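Long-range contacts in double Glycine Motif Protease domain from AMS/PCAT Transporter (Lachnospiraceae bacterium C6A11, PDB 6MPZ), which probably cleaves the leader peptide from lantibiotic-type precursors after a double glycine motif, as the peptidase domain of a peptide-exporting transporter: residues 16-21 with 114-119; 24-29 with 47-52; 92-97 with 139-144; 97-102 with 133-138; 110-115 with 124-129. One frame throughout, in Å; residues are numbered along the deposited sequence.

The five contacts cover the two halves of a papain-like peptidase C39 domain. Contact 2 joins helix 27-38 to helix 45-52. Contacts 3, 4 and 5 lie on the antiparallel sheet, and contact 1 ties the loop before helix 27-38 to the end of strand 112-117. Contacts 3 and 4 share Trp97, and contacts 1 and 5 share Tyr114 and Ile115. Along the chain, contact 2 is nested inside contact 1, contact 5 inside contact 4, and contact 4 inside contact 3. The centres of contacts 2 and 5 are about 26 Å apart. Cys27, His101 and Asp117, a probable catalytic triad, come from contacts 2, 4 and 1.

Contact 1: residues 16-21 with 114-119; sequences VPVIMQ and YINDPA
Asn116 reaches from the end of a strand to a backbone carbonyl of an irregular loop. Its ND2 donates to Val16 O at 2.8 Å. The bond lies in the amide plane of Asn116, but it meets Val16 O from above the carbonyl plane, 62° out of it. Val16 CB and CG1 pack beside the same nitrogen. On the other branch of the amide, Val18 CG2 packs 3.6 Å from Asn116 OD1. That oxygen accepts a hydrogen bond from Lys106. Both ends of the amide therefore have polar partners, which should fix its rotation.

Further along, Gln21 N donates to Pro118 O at 2.9 Å, with an angle of 163° at the hydrogen. Met20 CE folds back to 3.5 Å from Pro118 O, because its chain bends at both chi2 and chi3. The Gln21 chain is extended beyond CG and passes over the peptide after Pro118. There Gln21 NE2 comes 3.5 Å from Ala119 CB, and Gln21 OE1 comes 3.8 Å from Pro118 CB. Within 114-119, Asp117 OD1 accepts from Ala119 N at 2.8 Å, an Asx turn.

Asp117 OD1 also takes a hydrogen bond from His101. With Cys27 they fit a Cys-His-Asp triad, and Gln21 packs on the backbone of the bound peptide. The Asx turn probably helps to hold the carboxylate in place, consistent with a part in orienting His101.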
# COMPACT_ATOMS: atom_id res chain seq x y z
N VAL A 16 -6.72 -7.80 6.82
CA VAL A 16 -7.08 -7.07 5.58
C VAL A 16 -7.60 -8.05 4.55
O VAL A 16 -6.92 -9.02 4.22
CB VAL A 16 -5.86 -6.33 4.95
CG1 VAL A 16 -6.28 -5.48 3.76
CG2 VAL A 16 -5.19 -5.42 5.98
N PRO A 17 -8.79 -7.76 3.98
CA PRO A 17 -9.33 -8.67 2.99
C PRO A 17 -8.50 -8.70 1.71
O PRO A 17 -7.90 -7.68 1.35
CB PRO A 17 -10.73 -8.12 2.72
CG PRO A 17 -10.76 -6.75 3.28
CD PRO A 17 -9.68 -6.62 4.27
N VAL A 18 -8.43 -9.88 1.09
CA VAL A 18 -7.79 -10.06 -0.19
C VAL A 18 -8.66 -9.59 -1.40
O VAL A 18 -9.77 -10.07 -1.56
CB VAL A 18 -7.41 -11.55 -0.38
CG1 VAL A 18 -6.90 -11.84 -1.80
CG2 VAL A 18 -6.39 -11.94 0.68
N ILE A 19 -8.14 -8.65 -2.22
CA ILE A 19 -8.72 -8.24 -3.53
C ILE A 19 -7.66 -8.46 -4.58
O ILE A 19 -6.54 -7.94 -4.44
CB ILE A 19 -9.13 -6.76 -3.57
CG1 ILE A 19 -10.22 -6.49 -2.56
CG2 ILE A 19 -9.65 -6.37 -4.96
CD1 ILE A 19 -10.59 -5.04 -2.38
N MET A 20 -7.97 -9.23 -5.62
CA MET A 20 -6.99 -9.53 -6.67
C MET A 20 -7.08 -8.44 -7.73
O MET A 20 -8.15 -7.85 -7.94
CB MET A 20 -7.25 -10.91 -7.28
CG MET A 20 -7.25 -12.06 -6.28
SD MET A 20 -5.62 -12.40 -5.57
CE MET A 20 -4.68 -13.01 -6.99
N GLN A 21 -5.95 -8.14 -8.38
CA GLN A 21 -6.00 -7.28 -9.56
C GLN A 21 -6.67 -8.08 -10.68
O GLN A 21 -6.35 -9.26 -10.88
CB GLN A 21 -4.61 -6.82 -10.00
CG GLN A 21 -3.68 -7.92 -10.53
CD GLN A 21 -2.23 -7.50 -10.57
OE1 GLN A 21 -1.88 -6.43 -10.11
NE2 GLN A 21 -1.38 -8.34 -11.12
N TYR A 114 3.91 -10.27 6.16
CA TYR A 114 2.57 -10.68 5.75
C TYR A 114 1.93 -9.62 4.82
O TYR A 114 1.62 -8.47 5.23
CB TYR A 114 1.70 -10.97 6.98
CG TYR A 114 2.15 -12.21 7.71
CD1 TYR A 114 3.23 -12.16 8.59
CD2 TYR A 114 1.53 -13.44 7.48
CE1 TYR A 114 3.67 -13.32 9.25
CE2 TYR A 114 1.96 -14.60 8.14
CZ TYR A 114 3.03 -14.53 9.01
OH TYR A 114 3.43 -15.67 9.64
N ILE A 115 1.69 -10.07 3.60
CA ILE A 115 1.35 -9.22 2.47
C ILE A 115 0.09 -9.76 1.77
O ILE A 115 -0.16 -10.97 1.75
CB ILE A 115 2.59 -9.19 1.55
CG1 ILE A 115 3.64 -8.24 2.16
CG2 ILE A 115 2.27 -8.82 0.13
CD1 ILE A 115 5.01 -8.38 1.59
N ASN A 116 -0.74 -8.84 1.28
CA ASN A 116 -1.77 -9.15 0.27
C ASN A 116 -1.22 -8.62 -1.04
O ASN A 116 -1.17 -7.41 -1.25
CB ASN A 116 -3.12 -8.47 0.62
CG ASN A 116 -3.89 -9.22 1.72
OD1 ASN A 116 -3.52 -10.35 2.09
ND2 ASN A 116 -4.94 -8.58 2.28
N ASP A 117 -0.72 -9.53 -1.85
CA ASP A 117 -0.19 -9.24 -3.15
C ASP A 117 -1.35 -9.33 -4.17
O ASP A 117 -1.97 -10.39 -4.31
CB ASP A 117 0.90 -10.26 -3.51
CG ASP A 117 1.54 -10.00 -4.86
OD1 ASP A 117 0.94 -9.38 -5.79
OD2 ASP A 117 2.69 -10.41 -5.01
N PRO A 118 -1.65 -8.23 -4.91
CA PRO A 118 -2.79 -8.27 -5.86
C PRO A 118 -2.64 -9.30 -6.99
O PRO A 118 -3.65 -9.70 -7.58
CB PRO A 118 -2.85 -6.85 -6.41
CG PRO A 118 -2.08 -6.01 -5.48
CD PRO A 118 -1.07 -6.89 -4.80
N ALA A 119 -1.41 -9.72 -7.28
CA ALA A 119 -1.14 -10.78 -8.26
C ALA A 119 -1.20 -12.18 -7.69
O ALA A 119 -1.31 -13.13 -8.45
CB ALA A 119 0.23 -10.58 -8.91

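Contact 2: residues 24-29 with 47-52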
# COMPACT_ATOMS: atom_id res chain seq x y z
N ALA A 24 -3.03 -6.99 -14.98
CA ALA A 24 -1.67 -6.70 -14.50
C ALA A 24 -1.31 -5.26 -14.11
O ALA A 24 -0.43 -5.04 -13.28
CB ALA A 24 -0.63 -7.22 -15.49
N LEU A 25 -1.95 -4.28 -14.73
CA LEU A 25 -1.61 -2.88 -14.55
C LEU A 25 -2.32 -2.32 -13.34
O LEU A 25 -2.04 -1.19 -12.95
CB LEU A 25 -2.04 -2.03 -15.76
CG LEU A 25 -1.24 -1.89 -17.09
CD1 LEU A 25 -0.37 -3.09 -17.43
CD2 LEU A 25 -2.22 -1.58 -18.24
N GLU A 26 -3.24 -3.09 -12.72
CA GLU A 26 -4.15 -2.58 -11.67
C GLU A 26 -3.68 -2.68 -10.22
O GLU A 26 -4.42 -2.25 -9.33
CB GLU A 26 -5.54 -3.25 -11.82
CG GLU A 26 -6.19 -2.96 -13.16
CD GLU A 26 -7.47 -3.73 -13.41
OE1 GLU A 26 -8.03 -4.37 -12.50
OE2 GLU A 26 -7.92 -3.67 -14.58
N CYS A 27 -2.47 -3.18 -9.97
CA CYS A 27 -2.00 -3.46 -8.56
C CYS A 27 -2.17 -2.26 -7.58
O CYS A 27 -2.56 -2.47 -6.43
CB CYS A 27 -0.55 -3.95 -8.53
SG CYS A 27 0.63 -2.81 -9.28
N GLY A 28 -1.87 -1.05 -8.06
CA GLY A 28 -2.04 0.20 -7.29
C GLY A 28 -3.45 0.34 -6.77
O GLY A 28 -3.68 0.56 -5.58
N ALA A 29 -4.40 0.20 -7.68
CA ALA A 29 -5.82 0.31 -7.37
C ALA A 29 -6.36 -0.81 -6.46
O ALA A 29 -7.15 -0.54 -5.55
CB ALA A 29 -6.62 0.35 -8.67
N GLN A 47 -14.26 2.49 -9.68
CA GLN A 47 -14.03 3.89 -9.33
C GLN A 47 -12.59 4.11 -8.84
O GLN A 47 -11.95 5.09 -9.23
CB GLN A 47 -15.07 4.33 -8.27
CG GLN A 47 -15.10 5.84 -8.03
CD GLN A 47 -15.56 6.62 -9.24
OE1 GLN A 47 -16.68 6.36 -9.72
NE2 GLN A 47 -14.73 7.57 -9.76
N VAL A 48 -12.06 3.17 -8.04
CA VAL A 48 -10.71 3.28 -7.49
C VAL A 48 -9.66 3.30 -8.64
O VAL A 48 -8.69 4.07 -8.59
CB VAL A 48 -10.38 2.15 -6.48
CG1 VAL A 48 -8.95 2.28 -5.95
CG2 VAL A 48 -11.39 2.09 -5.32
N ARG A 49 -9.85 2.45 -9.64
CA ARG A 49 -8.92 2.38 -10.78
C ARG A 49 -8.81 3.74 -11.44
O ARG A 49 -7.73 4.25 -11.69
CB ARG A 49 -9.43 1.45 -11.86
CG ARG A 49 -9.41 -0.02 -11.59
CD ARG A 49 -9.75 -0.75 -12.89
NE ARG A 49 -10.18 -2.10 -12.61
CZ ARG A 49 -11.39 -2.63 -12.85
NH1 ARG A 49 -12.38 -1.94 -13.41
NH2 ARG A 49 -11.58 -3.91 -12.52
N VAL A 50 -9.97 4.31 -11.71
CA VAL A 50 -10.07 5.59 -12.41
C VAL A 50 -9.53 6.71 -11.54
O VAL A 50 -8.86 7.59 -12.06
CB VAL A 50 -11.54 5.80 -12.89
CG1 VAL A 50 -12.04 7.20 -12.66
CG2 VAL A 50 -11.63 5.36 -14.34
N ASP A 51 -9.81 6.69 -10.24
CA ASP A 51 -9.29 7.73 -9.34
C ASP A 51 -7.80 7.59 -9.09
O ASP A 51 -7.16 8.58 -8.83
CB ASP A 51 -10.04 7.74 -8.01
CG ASP A 51 -11.51 8.07 -8.18
OD1 ASP A 51 -11.90 8.58 -9.23
OD2 ASP A 51 -12.29 7.82 -7.25
N CYS A 52 -7.23 6.39 -9.21
CA CYS A 52 -5.78 6.22 -9.11
C CYS A 52 -5.07 6.57 -10.40
O CYS A 52 -3.84 6.63 -10.44
CB CYS A 52 -5.44 4.78 -8.71
SG CYS A 52 -5.79 4.48 -6.96
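Ala29 CB sits against the backbone of Arg49, 3.7 Å from Arg49 CA. Beside it, Val48 CG1 touches Ala29 O at 3.4 Å. Cys52 SG lies 4.2 Å from Ala29 CA. The small alanine lets the two helices come close, with Ala29 CA and Arg49 CA 5.1 Å apart.

Next to this packing, Glu26 and Arg49 form a salt bridge. Arg49 NE gives a weak hydrogen bond to Glu26 OE1 at 3.1 Å. The oxygen lies at the guanidinium edge, near its plane, but the carboxylate and guanidinium planes are turned 52° apart. The Arg49 chain is extended from CG to NE, which carries NE across to the carboxylate.

The contact joins helix 27-38 to helix 45-52 in the helical half of a papain-like fold. Helix 27-38 begins with Cys27, whose SG is covalently linked to the backbone of the bound peptide. Cys27 is thus the probable nucleophile at the start of the central helix.

Farther out, Glu26 OE1 takes a second, weak bond from Met22 N. The Arg49 side chain also touches Met22, and on its other contacts it meets Val54. Val48 also packs on Leu36, and Cys52 on Leu32.

Contact 3: residues 92-97 with 139-144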
# COMPACT_ATOMS: atom_id res chain seq x y z
N PRO A 92 -2.69 -1.41 7.85
CA PRO A 92 -2.00 -1.73 6.58
C PRO A 92 -1.35 -0.48 5.97
O PRO A 92 -1.73 0.67 6.30
CB PRO A 92 -3.16 -2.21 5.70
CG PRO A 92 -4.29 -1.34 6.14
CD PRO A 92 -4.14 -1.23 7.63
N CYS A 93 -0.39 -0.70 5.12
CA CYS A 93 0.27 0.36 4.34
C CYS A 93 0.54 -0.24 2.95
O CYS A 93 0.52 -1.50 2.79
CB CYS A 93 1.62 0.82 4.98
SG CYS A 93 2.88 -0.48 5.21
N ILE A 94 0.80 0.61 1.98
CA ILE A 94 1.10 0.15 0.63
C ILE A 94 2.59 0.34 0.40
O ILE A 94 3.13 1.39 0.76
CB ILE A 94 0.26 0.93 -0.46
CG1 ILE A 94 -1.25 0.64 -0.29
CG2 ILE A 94 0.69 0.49 -1.85
CD1 ILE A 94 -2.20 1.45 -1.16
N ILE A 95 3.24 -0.68 -0.19
CA ILE A 95 4.64 -0.62 -0.42
C ILE A 95 4.95 -0.97 -1.88
O ILE A 95 4.26 -1.81 -2.49
CB ILE A 95 5.48 -1.50 0.55
CG1 ILE A 95 5.17 -3.01 0.40
CG2 ILE A 95 5.27 -1.06 1.96
CD1 ILE A 95 6.11 -3.96 1.13
N HIS A 96 5.98 -0.29 -2.40
CA HIS A 96 6.52 -0.48 -3.76
C HIS A 96 7.38 -1.76 -3.73
O HIS A 96 8.06 -2.02 -2.76
CB HIS A 96 7.32 0.81 -4.10
CG HIS A 96 7.72 0.95 -5.54
ND1 HIS A 96 6.90 0.64 -6.60
CD2 HIS A 96 8.85 1.46 -6.09
CE1 HIS A 96 7.52 0.89 -7.73
NE2 HIS A 96 8.71 1.40 -7.45
N TRP A 97 7.33 -2.56 -4.79
CA TRP A 97 7.80 -3.96 -4.76
C TRP A 97 8.45 -4.32 -6.09
O TRP A 97 7.79 -4.24 -7.14
CB TRP A 97 6.59 -4.89 -4.51
CG TRP A 97 6.84 -6.34 -4.13
CD1 TRP A 97 6.74 -7.44 -4.93
CD2 TRP A 97 7.17 -6.83 -2.82
NE1 TRP A 97 6.98 -8.59 -4.20
CE2 TRP A 97 7.26 -8.25 -2.92
CE3 TRP A 97 7.41 -6.21 -1.58
CZ2 TRP A 97 7.59 -9.05 -1.82
CZ3 TRP A 97 7.73 -7.02 -0.49
CH2 TRP A 97 7.84 -8.41 -0.62
N LEU A 139 3.54 3.90 1.56
CA LEU A 139 2.46 4.84 1.69
C LEU A 139 1.73 4.44 2.95
O LEU A 139 1.33 3.32 3.08
CB LEU A 139 1.54 4.81 0.45
CG LEU A 139 2.27 4.81 -0.93
CD1 LEU A 139 1.30 4.60 -2.09
CD2 LEU A 139 3.15 6.04 -1.12
N ILE A 140 1.54 5.43 3.84
CA ILE A 140 1.13 5.28 5.21
C ILE A 140 -0.18 6.05 5.34
O ILE A 140 -0.29 7.18 4.83
CB ILE A 140 2.24 5.84 6.13
CG1 ILE A 140 3.47 4.91 6.12
CG2 ILE A 140 1.73 6.11 7.56
CD1 ILE A 140 3.33 3.70 7.03
N PHE A 141 -1.19 5.43 5.95
CA PHE A 141 -2.54 5.97 5.98
C PHE A 141 -3.05 6.03 7.39
O PHE A 141 -2.69 5.21 8.22
CB PHE A 141 -3.50 5.14 5.12
CG PHE A 141 -3.06 4.96 3.69
CD1 PHE A 141 -3.33 5.93 2.74
CD2 PHE A 141 -2.36 3.83 3.30
CE1 PHE A 141 -2.91 5.78 1.44
CE2 PHE A 141 -1.95 3.69 2.00
CZ PHE A 141 -2.22 4.65 1.08
N LYS A 142 -3.92 7.01 7.63
CA LYS A 142 -4.50 7.25 8.94
C LYS A 142 -5.91 7.81 8.65
O LYS A 142 -6.08 8.56 7.68
CB LYS A 142 -3.61 8.26 9.70
CG LYS A 142 -4.20 9.06 10.85
CD LYS A 142 -3.37 9.09 12.15
CE LYS A 142 -3.76 7.88 13.00
NZ LYS A 142 -3.13 7.78 14.35
N PRO A 143 -6.91 7.44 9.47
CA PRO A 143 -8.23 8.05 9.32
C PRO A 143 -8.31 9.54 9.67
O PRO A 143 -7.42 10.09 10.31
CB PRO A 143 -9.13 7.23 10.27
CG PRO A 143 -8.24 6.44 11.08
CD PRO A 143 -6.94 6.31 10.39
N THR A 144 -9.47 10.13 9.37
CA THR A 144 -9.63 11.48 8.79
C THR A 144 -9.28 12.69 9.66
O THR A 144 -8.27 13.32 9.40
CB THR A 144 -11.08 11.70 8.24
OG1 THR A 144 -11.87 12.42 9.19
CG2 THR A 144 -11.84 10.38 7.88
O HOH W 1 -3.35 2.40 7.57
O HOH W 2 -0.31 2.79 7.23
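Ile94 and Leu139 form an antiparallel hydrogen-bonded pair at the tight end of the contact. Leu139 N donates to Ile94 O at 2.7 Å, almost straight at 176°. The return bond, from Ile94 N to Leu139 O, is 3.0 Å long. The two side chains share one face of the sheet, where Leu139 CD1 packs on Ile94 CB. The edge of the Phe141 ring meets Ile94, with Phe141 CE2 3.9 Å from Ile94 CG1. Helix 27-38 packs on Ile94 and Phe141 here, and helix 61-70 on Leu139 and Phe141. On the other face Cys93 CB meets Ile140 CD1 at 3.9 Å.

Toward Pro92, which follows a cis peptide bond, the pairing gives way to water. One water accepts from Phe141 N at 3.1 Å and lies 2.7 Å from Pro92 O. Another lies between Pro92 O and Phe141 O. The strands thus part at this end. This is an inner strand pair of the antiparallel sheet of a papain-like domain, with helices packed on its Ile94 face.

Contact 4: residues 97-102 with 133-138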
# COMPACT_ATOMS: atom_id res chain seq x y z
N TRP A 97 7.33 -2.56 -4.79
CA TRP A 97 7.80 -3.96 -4.76
C TRP A 97 8.45 -4.32 -6.09
O TRP A 97 7.79 -4.24 -7.14
CB TRP A 97 6.59 -4.89 -4.51
CG TRP A 97 6.84 -6.34 -4.13
CD1 TRP A 97 6.74 -7.44 -4.93
CD2 TRP A 97 7.17 -6.83 -2.82
NE1 TRP A 97 6.98 -8.59 -4.20
CE2 TRP A 97 7.26 -8.25 -2.92
CE3 TRP A 97 7.41 -6.21 -1.58
CZ2 TRP A 97 7.59 -9.05 -1.82
CZ3 TRP A 97 7.73 -7.02 -0.49
CH2 TRP A 97 7.84 -8.41 -0.62
N ASN A 98 9.72 -4.74 -6.04
CA ASN A 98 10.55 -5.06 -7.22
C ASN A 98 10.61 -3.96 -8.28
O ASN A 98 10.76 -4.26 -9.45
CB ASN A 98 10.07 -6.38 -7.83
CG ASN A 98 10.18 -7.53 -6.86
OD1 ASN A 98 11.08 -7.55 -6.03
ND2 ASN A 98 9.24 -8.47 -6.93
N PHE A 99 10.44 -2.70 -7.87
CA PHE A 99 10.46 -1.51 -8.76
C PHE A 99 9.32 -1.44 -9.80
O PHE A 99 9.30 -0.56 -10.62
CB PHE A 99 11.86 -1.33 -9.42
CG PHE A 99 12.98 -1.23 -8.42
CD1 PHE A 99 13.25 -0.01 -7.79
CD2 PHE A 99 13.72 -2.35 -8.05
CE1 PHE A 99 14.25 0.09 -6.82
CE2 PHE A 99 14.72 -2.25 -7.09
CZ PHE A 99 14.99 -1.02 -6.47
N ASN A 100 8.34 -2.31 -9.66
CA ASN A 100 7.34 -2.75 -10.65
C ASN A 100 5.86 -2.73 -10.25
O ASN A 100 4.98 -2.82 -11.09
CB ASN A 100 7.49 -4.29 -10.68
CG ASN A 100 8.27 -4.78 -11.80
OD1 ASN A 100 8.02 -5.84 -12.34
ND2 ASN A 100 9.26 -4.00 -12.18
N HIS A 101 5.64 -2.81 -8.94
CA HIS A 101 4.46 -3.49 -8.37
C HIS A 101 4.14 -2.82 -7.03
O HIS A 101 5.01 -2.17 -6.39
CB HIS A 101 4.75 -5.01 -8.26
CG HIS A 101 3.56 -5.88 -7.94
ND1 HIS A 101 2.41 -5.91 -8.70
CD2 HIS A 101 3.37 -6.80 -6.96
CE1 HIS A 101 1.57 -6.79 -8.21
NE2 HIS A 101 2.11 -7.33 -7.14
N PHE A 102 2.87 -2.90 -6.66
CA PHE A 102 2.42 -2.46 -5.36
C PHE A 102 1.74 -3.64 -4.70
O PHE A 102 0.97 -4.37 -5.34
CB PHE A 102 1.44 -1.31 -5.46
CG PHE A 102 2.05 -0.02 -5.88
CD1 PHE A 102 2.96 0.63 -5.06
CD2 PHE A 102 1.71 0.56 -7.11
CE1 PHE A 102 3.52 1.82 -5.46
CE2 PHE A 102 2.30 1.74 -7.51
CZ PHE A 102 3.20 2.37 -6.69
N SER A 133 13.05 -7.23 -1.96
CA SER A 133 11.88 -6.89 -2.79
C SER A 133 11.26 -5.51 -2.46
O SER A 133 10.85 -4.76 -3.36
CB SER A 133 10.80 -7.97 -2.67
OG SER A 133 11.24 -9.16 -3.27
N PHE A 134 11.21 -5.16 -1.18
CA PHE A 134 10.77 -3.81 -0.80
C PHE A 134 11.80 -2.76 -1.31
O PHE A 134 12.97 -2.82 -0.96
CB PHE A 134 10.62 -3.76 0.69
CG PHE A 134 10.35 -2.40 1.25
CD1 PHE A 134 9.25 -1.68 0.84
CD2 PHE A 134 11.18 -1.86 2.21
CE1 PHE A 134 8.99 -0.43 1.37
CE2 PHE A 134 10.91 -0.60 2.76
CZ PHE A 134 9.82 0.12 2.33
N THR A 135 11.35 -1.81 -2.12
CA THR A 135 12.25 -0.81 -2.73
C THR A 135 12.52 0.39 -1.85
O THR A 135 13.36 1.22 -2.19
CB THR A 135 11.64 -0.19 -4.01
OG1 THR A 135 10.54 0.68 -3.67
CG2 THR A 135 11.20 -1.24 -4.95
N GLY A 136 11.75 0.55 -0.79
CA GLY A 136 11.93 1.64 0.12
C GLY A 136 10.77 2.58 0.22
O GLY A 136 10.70 3.30 1.24
N ILE A 137 9.87 2.59 -0.77
CA ILE A 137 8.74 3.55 -0.78
C ILE A 137 7.47 2.92 -0.11
O ILE A 137 7.04 1.85 -0.49
CB ILE A 137 8.36 4.03 -2.21
CG1 ILE A 137 9.59 4.56 -2.99
CG2 ILE A 137 7.29 5.10 -2.14
CD1 ILE A 137 10.32 5.75 -2.36
N CYS A 138 6.86 3.67 0.82
CA CYS A 138 5.84 3.19 1.69
C CYS A 138 4.79 4.25 1.81
O CYS A 138 5.12 5.38 2.16
CB CYS A 138 6.41 2.91 3.08
SG CYS A 138 5.17 2.41 4.32
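Asn98 N donates to Ser133 O at 2.9 Å, nearly straight at 171°. Ser133 OG lies 3.2 Å from Asn98 OD1. Any bond here is weak, and it is not settled, since Glu129 O is a second acceptor for the same proton. A CA-H...O contact from Trp97 CA to Ser133 O, 3.4 Å long, adds a second approach to the same carbonyl.

Two CH-pi contacts make up the aromatic part. Ser133 CB lies over one face of the Trp97 indole, 3.5 Å from the centroid of its six-membered ring. Trp97 CG is anti to the backbone N (chi1 -166°), which carries the indole toward Ser133. Thr135 CG2 lies over the centre of the Phe99 ring, 3.7 Å from its centroid. The same methyl touches Phe99 N at 3.4 Å, so it packs against both ring and backbone.

In the backbone, Trp97 and Phe134 form an antiparallel non-hydrogen-bonded pair just after helix 127-133. Within the turn, Trp97 N donates to His101 O at 2.8 Å. Asn100 and His101 both face Trp97, the geometry of a classic beta bulge. His101 ND1 bonds to the backbone of the bound peptide. Asn100 also makes backbone hydrogen bonds to that peptide. The contact packs on the turn just before the probable catalytic histidine of a papain-like cysteine protease.

Contact 5: residues 110-115 with 124-129; sequences GKYAYI and KIPMEE
Ala113 N donates to Ile125 O at 2.8 Å, in the carbonyl plane. Ile125 N returns a bond of the same length to Ala113 O. This hydrogen-bonded pair is the centre of a beta hairpin made by strands 112-117 and 123-126, at the outer edge of the sheet. The non-hydrogen-bonded pairs Tyr112 with Pro126 and Tyr114 with Lys124 flank it. Beyond Pro126, the N-cap of helix 127-133, Met127 N donates to Lys111 O at 2.9 Å. This links the start of the helix to the hairpin.

On the buried face, Ile115 CD1 packs on Ile125 CG1 at 3.9 Å, and both side chains also touch Trp97. On the other face, Lys124 lies alongside Tyr114, with Lys124 CE 3.6 Å from Tyr114 OH. The lysine chain bends at chi3 and chi4, which turns its amine toward Tyr112. Lys124 NZ ends over the centre of the Tyr112 ring in a cation-pi contact, 3.1 Å from the centroid and 11° off the ring normal.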
# COMPACT_ATOMS: atom_id res chain seq x y z
N GLY A 110 7.75 -13.03 13.40
CA GLY A 110 8.91 -13.91 13.26
C GLY A 110 9.81 -13.51 12.12
O GLY A 110 10.12 -12.34 11.96
N LYS A 111 10.20 -14.50 11.31
CA LYS A 111 11.06 -14.31 10.15
C LYS A 111 10.26 -14.02 8.87
O LYS A 111 10.72 -14.34 7.78
CB LYS A 111 11.93 -15.56 9.98
CG LYS A 111 13.01 -15.61 11.08
CD LYS A 111 12.66 -16.43 12.31
CE LYS A 111 13.19 -17.85 12.17
NZ LYS A 111 14.70 -17.92 12.17
N TYR A 112 9.07 -13.44 9.02
CA TYR A 112 8.08 -13.36 7.92
C TYR A 112 7.36 -11.99 7.87
O TYR A 112 6.97 -11.43 8.92
CB TYR A 112 7.05 -14.52 7.99
CG TYR A 112 7.68 -15.85 7.70
CD1 TYR A 112 7.99 -16.19 6.41
CD2 TYR A 112 8.02 -16.74 8.72
CE1 TYR A 112 8.61 -17.40 6.12
CE2 TYR A 112 8.70 -17.91 8.45
CZ TYR A 112 8.97 -18.25 7.14
OH TYR A 112 9.61 -19.42 6.80
N ALA A 113 7.19 -11.50 6.65
CA ALA A 113 6.33 -10.36 6.34
C ALA A 113 5.01 -10.89 5.76
O ALA A 113 5.01 -11.84 4.96
CB ALA A 113 7.00 -9.45 5.31
N TYR A 114 3.91 -10.27 6.16
CA TYR A 114 2.57 -10.68 5.75
C TYR A 114 1.93 -9.62 4.82
O TYR A 114 1.62 -8.47 5.23
CB TYR A 114 1.70 -10.97 6.98
CG TYR A 114 2.15 -12.21 7.71
CD1 TYR A 114 3.23 -12.16 8.59
CD2 TYR A 114 1.53 -13.44 7.48
CE1 TYR A 114 3.67 -13.32 9.25
CE2 TYR A 114 1.96 -14.60 8.14
CZ TYR A 114 3.03 -14.53 9.01
OH TYR A 114 3.43 -15.67 9.64
N ILE A 115 1.69 -10.07 3.60
CA ILE A 115 1.35 -9.22 2.47
C ILE A 115 0.09 -9.76 1.77
O ILE A 115 -0.16 -10.97 1.75
CB ILE A 115 2.59 -9.19 1.55
CG1 ILE A 115 3.64 -8.24 2.16
CG2 ILE A 115 2.27 -8.82 0.13
CD1 ILE A 115 5.01 -8.38 1.59
N LYS A 124 3.16 -15.07 2.65
CA LYS A 124 4.12 -14.89 3.74
C LYS A 124 5.47 -14.84 3.09
O LYS A 124 5.88 -15.81 2.47
CB LYS A 124 4.06 -15.95 4.84
CG LYS A 124 3.37 -17.25 4.53
CD LYS A 124 3.19 -18.08 5.80
CE LYS A 124 4.25 -17.94 6.91
NZ LYS A 124 5.63 -18.41 6.60
N ILE A 125 6.14 -13.72 3.19
CA ILE A 125 7.45 -13.54 2.55
C ILE A 125 8.55 -13.68 3.65
O ILE A 125 8.49 -13.00 4.69
CB ILE A 125 7.53 -12.17 1.81
CG1 ILE A 125 6.31 -11.96 0.87
CG2 ILE A 125 8.81 -12.03 1.03
CD1 ILE A 125 6.18 -12.89 -0.32
N PRO A 126 9.52 -14.58 3.45
CA PRO A 126 10.72 -14.60 4.33
C PRO A 126 11.42 -13.25 4.36
O PRO A 126 11.54 -12.60 3.31
CB PRO A 126 11.64 -15.66 3.69
CG PRO A 126 10.79 -16.40 2.72
CD PRO A 126 9.62 -15.56 2.34
N MET A 127 11.88 -12.84 5.54
CA MET A 127 12.53 -11.53 5.73
C MET A 127 13.59 -11.18 4.75
O MET A 127 13.71 -10.04 4.36
CB MET A 127 13.19 -11.42 7.09
CG MET A 127 12.27 -11.01 8.17
SD MET A 127 11.25 -9.57 7.82
CE MET A 127 10.62 -9.47 9.49
N GLU A 128 14.42 -12.16 4.40
CA GLU A 128 15.55 -11.90 3.49
C GLU A 128 15.01 -11.49 2.14
O GLU A 128 15.48 -10.47 1.59
CB GLU A 128 16.53 -13.08 3.41
CG GLU A 128 15.88 -14.42 3.01
CD GLU A 128 15.71 -14.69 1.53
OE1 GLU A 128 16.32 -13.98 0.70
OE2 GLU A 128 14.93 -15.62 1.21
N GLU A 129 14.01 -12.22 1.64
CA GLU A 129 13.36 -11.88 0.38
C GLU A 129 12.58 -10.54 0.51
O GLU A 129 12.72 -9.67 -0.33
CB GLU A 129 12.43 -13.00 -0.07
CG GLU A 129 11.66 -12.72 -1.35
CD GLU A 129 10.76 -13.85 -1.77
OE1 GLU A 129 11.17 -15.00 -1.60
OE2 GLU A 129 9.68 -13.60 -2.37